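PDB 1FI2: oxalate oxidase from Hordeum vulgare, which oxidises oxalate with molecular oxygen to carbon dioxide and hydrogen peroxide at a manganese site, and also shows superoxide dismutase activity. Local coordinates for residues V11-D15 with G16-S20; G159-V163 with P164-F168; P172-T176 with P177-K181. One frame throughout, in Å; residues are numbered along the deposited sequence.

Contact 1: V11-D15 with G16-S20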
loop_
_atom_site.group_PDB
_atom_site.type_symbol
_atom_site.label_atom_id
_atom_site.label_comp_id
_atom_site.label_asym_id
_atom_site.label_seq_id
_atom_site.Cartn_x
_atom_site.Cartn_y
_atom_site.Cartn_z
ATOM N N VAL A 11 9.515 7.024 17.346
ATOM C CA VAL A 11 8.577 7.499 18.363
ATOM C C VAL A 11 8.075 8.893 18.010
ATOM O O VAL A 11 8.869 9.790 17.749
ATOM C CB VAL A 11 9.203 7.489 19.765
ATOM C CG1 VAL A 11 8.168 7.776 20.846
ATOM C CG2 VAL A 11 9.879 6.150 20.036
ATOM N N ALA A 12 6.759 9.074 18.061
ATOM C CA ALA A 12 6.156 10.346 17.706
ATOM C C ALA A 12 6.593 11.511 18.586
ATOM O O ALA A 12 6.619 11.407 19.816
ATOM C CB ALA A 12 4.631 10.229 17.787
ATOM N N ASP A 13 6.926 12.622 17.943
ATOM C CA ASP A 13 7.284 13.849 18.660
ATOM C C ASP A 13 5.959 14.618 18.737
ATOM O O ASP A 13 5.488 15.098 17.709
ATOM C CB ASP A 13 8.363 14.643 17.950
ATOM C CG ASP A 13 8.680 15.989 18.570
ATOM O OD1 ASP A 13 9.555 16.696 18.023
ATOM O OD2 ASP A 13 8.060 16.363 19.585
ATOM N N LEU A 14 5.366 14.670 19.923
ATOM C CA LEU A 14 4.057 15.292 20.079
ATOM C C LEU A 14 4.081 16.724 20.580
ATOM O O LEU A 14 3.001 17.247 20.900
ATOM C CB LEU A 14 3.196 14.435 21.020
ATOM C CG LEU A 14 2.866 13.017 20.539
ATOM C CD1 LEU A 14 2.143 12.245 21.633
ATOM C CD2 LEU A 14 2.034 13.048 19.267
ATOM N N ASP A 15 5.243 17.376 20.598
ATOM C CA ASP A 15 5.207 18.765 21.108
ATOM C C ASP A 15 4.432 19.614 20.117
ATOM O O ASP A 15 4.402 19.405 18.903
ATOM C CB ASP A 15 6.579 19.219 21.541
ATOM C CG ASP A 15 6.546 20.467 22.410
ATOM O OD1 ASP A 15 6.530 21.558 21.789
ATOM O OD2 ASP A 15 6.543 20.452 23.646
ATOM N N GLY A 16 3.680 20.579 20.644
ATOM C CA GLY A 16 2.808 21.447 19.896
ATOM C C GLY A 16 3.378 22.191 18.710
ATOM O O GLY A 16 2.633 22.425 17.747
ATOM N N LYS A 17 4.648 22.579 18.743
ATOM C CA LYS A 17 5.254 23.318 17.645
ATOM C C LYS A 17 6.096 22.455 16.720
ATOM O O LYS A 17 6.808 22.984 15.861
ATOM C CB LYS A 17 6.097 24.480 18.187
ATOM C CG LYS A 17 5.365 25.371 19.181
ATOM C CD LYS A 17 4.101 25.969 18.577
ATOM C CE LYS A 17 3.052 26.251 19.641
ATOM N NZ LYS A 17 1.793 26.786 19.048
ATOM N N ALA A 18 6.011 21.131 16.865
ATOM C CA ALA A 18 6.752 20.255 15.955
ATOM C C ALA A 18 6.197 20.450 14.542
ATOM O O ALA A 18 5.019 20.778 14.406
ATOM C CB ALA A 18 6.628 18.805 16.380
ATOM N N VAL A 19 7.049 20.266 13.540
ATOM C CA VAL A 19 6.588 20.381 12.150
ATOM C C VAL A 19 5.490 19.346 11.930
ATOM O O VAL A 19 5.519 18.266 12.527
ATOM C CB VAL A 19 7.746 20.229 11.155
ATOM C CG1 VAL A 19 8.489 18.916 11.346
ATOM C CG2 VAL A 19 7.283 20.334 9.707
ATOM N N SER A 20 4.502 19.681 11.108
ATOM C CA SER A 20 3.379 18.792 10.835
ATOM C C SER A 20 3.538 18.043 9.520
ATOM O O SER A 20 3.909 18.642 8.509
ATOM C CB SER A 20 2.091 19.624 10.796
ATOM O OG SER A 20 0.981 18.796 10.487
HETATM O O HOH W 1 3.352 20.747 23.664
#
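Two small turns follow directly on one another here, and the methyl of Ala18 comes back to the carboxylate of Asp13, with Ala18 CB 4.0 Å from Asp13 OD1. The first is an Asx turn, in which Asp15 N donates to Asp13 OD2 over 3.2 Å with a nearly straight N-H...O angle of 170°. The approach is on the anti side of the carboxylate and well out of its plane. Asp13 CG stands anti to its own N (chi1 174°), which swings the carboxylate beside the carbonyl carbon and forward along the chain.

The second is a type I beta turn from Asp15 to Ala18, closed by Ala18 N donating to Asp15 O at 3.1 Å. That donor sits above the carbonyl plane, 55° out of it, although the N-H itself aims well at the oxygen. A water bridges Gly16 N and Asp15 OD2, accepting from Gly16 N at 3.0 Å and donating weakly to Asp15 OD2.

Val11, Ala12 and Asp13 are tied by backbone bonds to Lys27, Pro65 and Thr25, while Val19 packs on Val19 of two neighbouring subunits. The chemistry implies a surface loop in which Asp15 N and Ala18 N find acceptors within the segment, with an aspartate side chain replacing a backbone acceptor in the first turn.

Contact 2: G159-V163 with P164-F168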
loop_
_atom_site.group_PDB
_atom_site.type_symbol
_atom_site.label_atom_id
_atom_site.label_comp_id
_atom_site.label_asym_id
_atom_site.label_seq_id
_atom_site.Cartn_x
_atom_site.Cartn_y
_atom_site.Cartn_z
ATOM N N GLY A 159 -9.352 6.957 14.043
ATOM C CA GLY A 159 -10.338 8.027 14.006
ATOM C C GLY A 159 -11.680 7.474 14.489
ATOM O O GLY A 159 -11.880 6.263 14.450
ATOM N N ILE A 160 -12.546 8.348 15.003
ATOM C CA ILE A 160 -13.874 7.856 15.376
ATOM C C ILE A 160 -14.942 8.872 14.989
ATOM O O ILE A 160 -14.865 10.055 15.298
ATOM C CB ILE A 160 -13.993 7.433 16.842
ATOM C CG1 ILE A 160 -15.409 6.904 17.120
ATOM C CG2 ILE A 160 -13.671 8.575 17.784
ATOM C CD1 ILE A 160 -15.520 6.050 18.361
ATOM N N VAL A 161 -15.911 8.378 14.225
ATOM C CA VAL A 161 -17.065 9.158 13.799
ATOM C C VAL A 161 -18.271 8.659 14.598
ATOM O O VAL A 161 -18.774 7.567 14.319
ATOM C CB VAL A 161 -17.346 9.007 12.293
ATOM C CG1 VAL A 161 -18.641 9.697 11.885
ATOM C CG2 VAL A 161 -16.179 9.556 11.482
ATOM N N PHE A 162 -18.585 9.337 15.693
ATOM C CA PHE A 162 -19.749 8.954 16.499
ATOM C C PHE A 162 -20.992 9.419 15.745
ATOM O O PHE A 162 -21.138 10.623 15.519
ATOM C CB PHE A 162 -19.693 9.575 17.882
ATOM C CG PHE A 162 -18.825 8.879 18.887
ATOM C CD1 PHE A 162 -17.680 9.491 19.371
ATOM C CD2 PHE A 162 -19.155 7.615 19.354
ATOM C CE1 PHE A 162 -16.882 8.855 20.307
ATOM C CE2 PHE A 162 -18.357 6.975 20.285
ATOM C CZ PHE A 162 -17.221 7.598 20.765
ATOM N N VAL A 163 -21.861 8.503 15.340
ATOM C CA VAL A 163 -23.007 8.894 14.516
ATOM C C VAL A 163 -23.975 9.864 15.153
ATOM O O VAL A 163 -24.250 10.922 14.565
ATOM C CB VAL A 163 -23.690 7.659 13.908
ATOM C CG1 VAL A 163 -24.907 8.087 13.095
ATOM C CG2 VAL A 163 -22.712 6.902 13.018
ATOM N N PRO A 164 -24.516 9.580 16.326
ATOM C CA PRO A 164 -25.455 10.474 16.986
ATOM C C PRO A 164 -24.867 11.849 17.250
ATOM O O PRO A 164 -25.442 12.873 16.866
ATOM C CB PRO A 164 -25.831 9.750 18.272
ATOM C CG PRO A 164 -25.523 8.314 18.002
ATOM C CD PRO A 164 -24.300 8.338 17.106
ATOM N N LEU A 165 -23.686 11.905 17.861
ATOM C CA LEU A 165 -23.035 13.179 18.155
ATOM C C LEU A 165 -22.693 13.966 16.899
ATOM O O LEU A 165 -22.883 15.187 16.879
ATOM C CB LEU A 165 -21.795 12.953 19.021
ATOM C CG LEU A 165 -20.965 14.181 19.400
ATOM C CD1 LEU A 165 -21.773 15.147 20.253
ATOM C CD2 LEU A 165 -19.698 13.759 20.136
ATOM N N THR A 166 -22.231 13.316 15.837
ATOM C CA THR A 166 -21.902 14.036 14.607
ATOM C C THR A 166 -23.151 14.558 13.912
ATOM O O THR A 166 -23.183 15.695 13.428
ATOM C CB THR A 166 -21.083 13.143 13.656
ATOM O OG1 THR A 166 -19.883 12.735 14.333
ATOM C CG2 THR A 166 -20.716 13.888 12.384
ATOM N N LEU A 167 -24.211 13.757 13.865
ATOM C CA LEU A 167 -25.449 14.153 13.225
ATOM C C LEU A 167 -26.162 15.322 13.906
ATOM O O LEU A 167 -26.700 16.197 13.221
ATOM C CB LEU A 167 -26.481 13.027 13.248
ATOM C CG LEU A 167 -26.777 12.095 12.101
ATOM C CD1 LEU A 167 -28.183 11.503 12.304
ATOM C CD2 LEU A 167 -26.713 12.730 10.721
ATOM N N PHE A 168 -26.225 15.294 15.236
ATOM C CA PHE A 168 -26.964 16.295 15.981
ATOM C C PHE A 168 -26.157 17.299 16.776
ATOM O O PHE A 168 -26.772 18.282 17.222
ATOM C CB PHE A 168 -27.941 15.559 16.931
ATOM C CG PHE A 168 -28.857 14.612 16.197
ATOM C CD1 PHE A 168 -28.742 13.243 16.369
ATOM C CD2 PHE A 168 -29.815 15.093 15.322
ATOM C CE1 PHE A 168 -29.574 12.370 15.690
ATOM C CE2 PHE A 168 -30.649 14.231 14.638
ATOM C CZ PHE A 168 -30.525 12.865 14.821
HETATM O O HOH W 2 -17.172 11.786 16.203
#
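The N-terminus of helix 163-169 forms this contact, where the strand 161-162, outermost of its cupin beta-sheet within this chain, runs straight into the helix and Phe162 takes the N-cap position. Phe162 O accepts twice from one residue: Thr166 OG1 donates at 2.7 Å and Thr166 N at 2.9 Å, from opposite faces of the carbonyl plane. The threonine can do both because OG1 stands beside its own backbone N (chi1 -59°), directed back toward the start of the helix. One residue on, Leu167 N donates to Val163 O at 2.9 Å, with an N-H...O angle of 162°.

A water joins strand to helix, donating to Ile160 O, accepting from Phe162 N at 2.9 Å and giving a weak bond to Thr166 OG1. Apolar contact is modest: Phe162 CB meets Leu165 CB at 4.1 Å. The 3.3 Å between Val163 CB and Pro164 CD largely reflects the peptide link to the proline.

The Phe162 ring leads away from the helix, with Ile160 CD1 over one face, and packs on Asn85, an oxalate-binding residue; the Phe162 side chain lies about 8 Å from the manganese ion. Across the subunit interface, Val163 packs on Val163 of a neighbouring subunit. Such a strand leaving the jellyroll barrel for a C-terminal helical extension is typical of the germin subunit.

Contact 3: P172-T176 with P177-K181; sequences PPIPT and PVLTK
Pro175 O, the N-cap carbonyl of helix 176-183, is gripped by two successive backbone N-H groups. Leu179 N donates to it in the carbonyl plane at 3.2 Å, with an N-H...O angle of 162°, whereas Val178 N, at 3.1 Å, makes a weak bond bent to 125°. The next carbonyl, Thr176 O, accepts from Thr180 N over 2.8 Å, and this donor lies nearly on the line of the C=O bond.

Helix 176-183 is thus entered through a proline-rich loop, with Pro177 in its first turn, where a missing N-H costs no helical bond. The close approach of Thr176 CB to Pro177 CD, 3.4 Å, comes with the peptide link between them. The hydroxyl of Thr176 is engaged with Lys194 and Glu191 of helix 187-196.

On the buried side, Ile174 has CG2 anti to its backbone N (chi1, measured to CG1, is -61°), which turns this methyl toward the helix, touching Val178 CG1 at 3.8 Å and Leu179 CG at 3.9 Å. Both side chains cross that of Ile174 at about a right angle. Pro175 lies alongside Val178 instead, pointing the same way, with Pro175 CB 4.1 Å from Val178 CG2. Ile174 and Val178 also pack on Phe138 of a neighbouring subunit.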
loop_
_atom_site.group_PDB
_atom_site.type_symbol
_atom_site.label_atom_id
_atom_site.label_comp_id
_atom_site.label_asym_id
_atom_site.label_seq_id
_atom_site.Cartn_x
_atom_site.Cartn_y
_atom_site.Cartn_z
ATOM N N PRO A 172 -20.229 23.845 13.690
ATOM C CA PRO A 172 -21.560 23.990 14.246
ATOM C C PRO A 172 -22.532 22.957 13.704
ATOM O O PRO A 172 -22.155 22.127 12.877
ATOM C CB PRO A 172 -21.974 25.369 13.719
ATOM C CG PRO A 172 -21.366 25.418 12.358
ATOM C CD PRO A 172 -20.049 24.701 12.480
ATOM N N PRO A 173 -23.681 22.768 14.339
ATOM C CA PRO A 173 -24.601 21.707 13.981
ATOM C C PRO A 173 -25.104 21.765 12.547
ATOM O O PRO A 173 -25.208 22.835 11.939
ATOM C CB PRO A 173 -25.767 21.882 14.952
ATOM C CG PRO A 173 -25.245 22.713 16.070
ATOM C CD PRO A 173 -24.185 23.598 15.461
ATOM N N ILE A 174 -25.427 20.602 11.988
ATOM C CA ILE A 174 -25.973 20.518 10.630
ATOM C C ILE A 174 -27.303 21.267 10.677
ATOM O O ILE A 174 -28.075 21.090 11.628
ATOM C CB ILE A 174 -26.202 19.052 10.227
ATOM C CG1 ILE A 174 -24.885 18.266 10.237
ATOM C CG2 ILE A 174 -26.865 18.952 8.860
ATOM C CD1 ILE A 174 -25.038 16.758 10.141
ATOM N N PRO A 175 -27.572 22.127 9.708
ATOM C CA PRO A 175 -28.811 22.894 9.700
ATOM C C PRO A 175 -30.014 21.987 9.884
ATOM O O PRO A 175 -30.129 20.950 9.235
ATOM C CB PRO A 175 -28.800 23.600 8.353
ATOM C CG PRO A 175 -27.355 23.695 7.987
ATOM C CD PRO A 175 -26.719 22.438 8.541
ATOM N N THR A 176 -31.030 22.468 10.601
ATOM C CA THR A 176 -32.259 21.701 10.804
ATOM C C THR A 176 -32.947 21.293 9.522
ATOM O O THR A 176 -33.289 20.114 9.358
ATOM C CB THR A 176 -33.195 22.400 11.803
ATOM O OG1 THR A 176 -32.559 22.347 13.092
ATOM C CG2 THR A 176 -34.551 21.719 11.901
ATOM N N PRO A 177 -33.156 22.185 8.563
ATOM C CA PRO A 177 -33.789 21.862 7.296
ATOM C C PRO A 177 -33.076 20.768 6.521
ATOM O O PRO A 177 -33.697 20.018 5.754
ATOM C CB PRO A 177 -33.802 23.188 6.538
ATOM C CG PRO A 177 -33.731 24.228 7.607
ATOM C CD PRO A 177 -32.806 23.629 8.642
ATOM N N VAL A 178 -31.748 20.657 6.631
ATOM C CA VAL A 178 -31.017 19.559 6.006
ATOM C C VAL A 178 -31.421 18.249 6.687
ATOM O O VAL A 178 -31.701 17.249 6.027
ATOM C CB VAL A 178 -29.492 19.731 6.085
ATOM C CG1 VAL A 178 -28.756 18.494 5.575
ATOM C CG2 VAL A 178 -29.040 20.952 5.293
ATOM N N LEU A 179 -31.462 18.275 8.017
ATOM C CA LEU A 179 -31.825 17.101 8.794
ATOM C C LEU A 179 -33.293 16.724 8.697
ATOM O O LEU A 179 -33.555 15.529 8.862
ATOM C CB LEU A 179 -31.427 17.274 10.264
ATOM C CG LEU A 179 -29.925 17.258 10.564
ATOM C CD1 LEU A 179 -29.688 17.580 12.031
ATOM C CD2 LEU A 179 -29.306 15.915 10.202
ATOM N N THR A 180 -34.225 17.638 8.450
ATOM C CA THR A 180 -35.626 17.250 8.318
ATOM C C THR A 180 -35.874 16.542 6.989
ATOM O O THR A 180 -36.690 15.622 6.913
ATOM C CB THR A 180 -36.617 18.417 8.467
ATOM O OG1 THR A 180 -36.343 19.410 7.472
ATOM C CG2 THR A 180 -36.526 19.050 9.846
ATOM N N LYS A 181 -35.161 16.935 5.937
ATOM C CA LYS A 181 -35.286 16.288 4.639
ATOM C C LYS A 181 -34.664 14.894 4.689
ATOM O O LYS A 181 -35.216 13.934 4.159
ATOM C CB LYS A 181 -34.610 17.111 3.538
ATOM C CG LYS A 181 -34.795 16.558 2.137
ATOM C CD LYS A 181 -36.241 16.673 1.670
ATOM C CE LYS A 181 -36.381 16.118 0.259
ATOM N NZ LYS A 181 -36.043 14.667 0.229
#

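How the contacts relate
Contact 2 is buried, contact 3 partly so, and contact 1 lies at the surface. Contacts 2 and 3 are neighbours, their centres about 14 Å apart: Leu179 CD1 packs on Leu167 O and on the Phe168 ring, joining helices 163-169 and 176-183, and both contacts meet the same neighbouring subunit. Contact 1, with its centre about 27 Å and 37 Å from theirs, touches neither and packs against other subunits. Each of the two helix starts has a proline in its first turn, but a threonine hydroxyl reinforces the cap carbonyl only in contact 2, whereas contact 3 adds aliphatic packing. Contact 1 relies on a carboxylate and turn bonds.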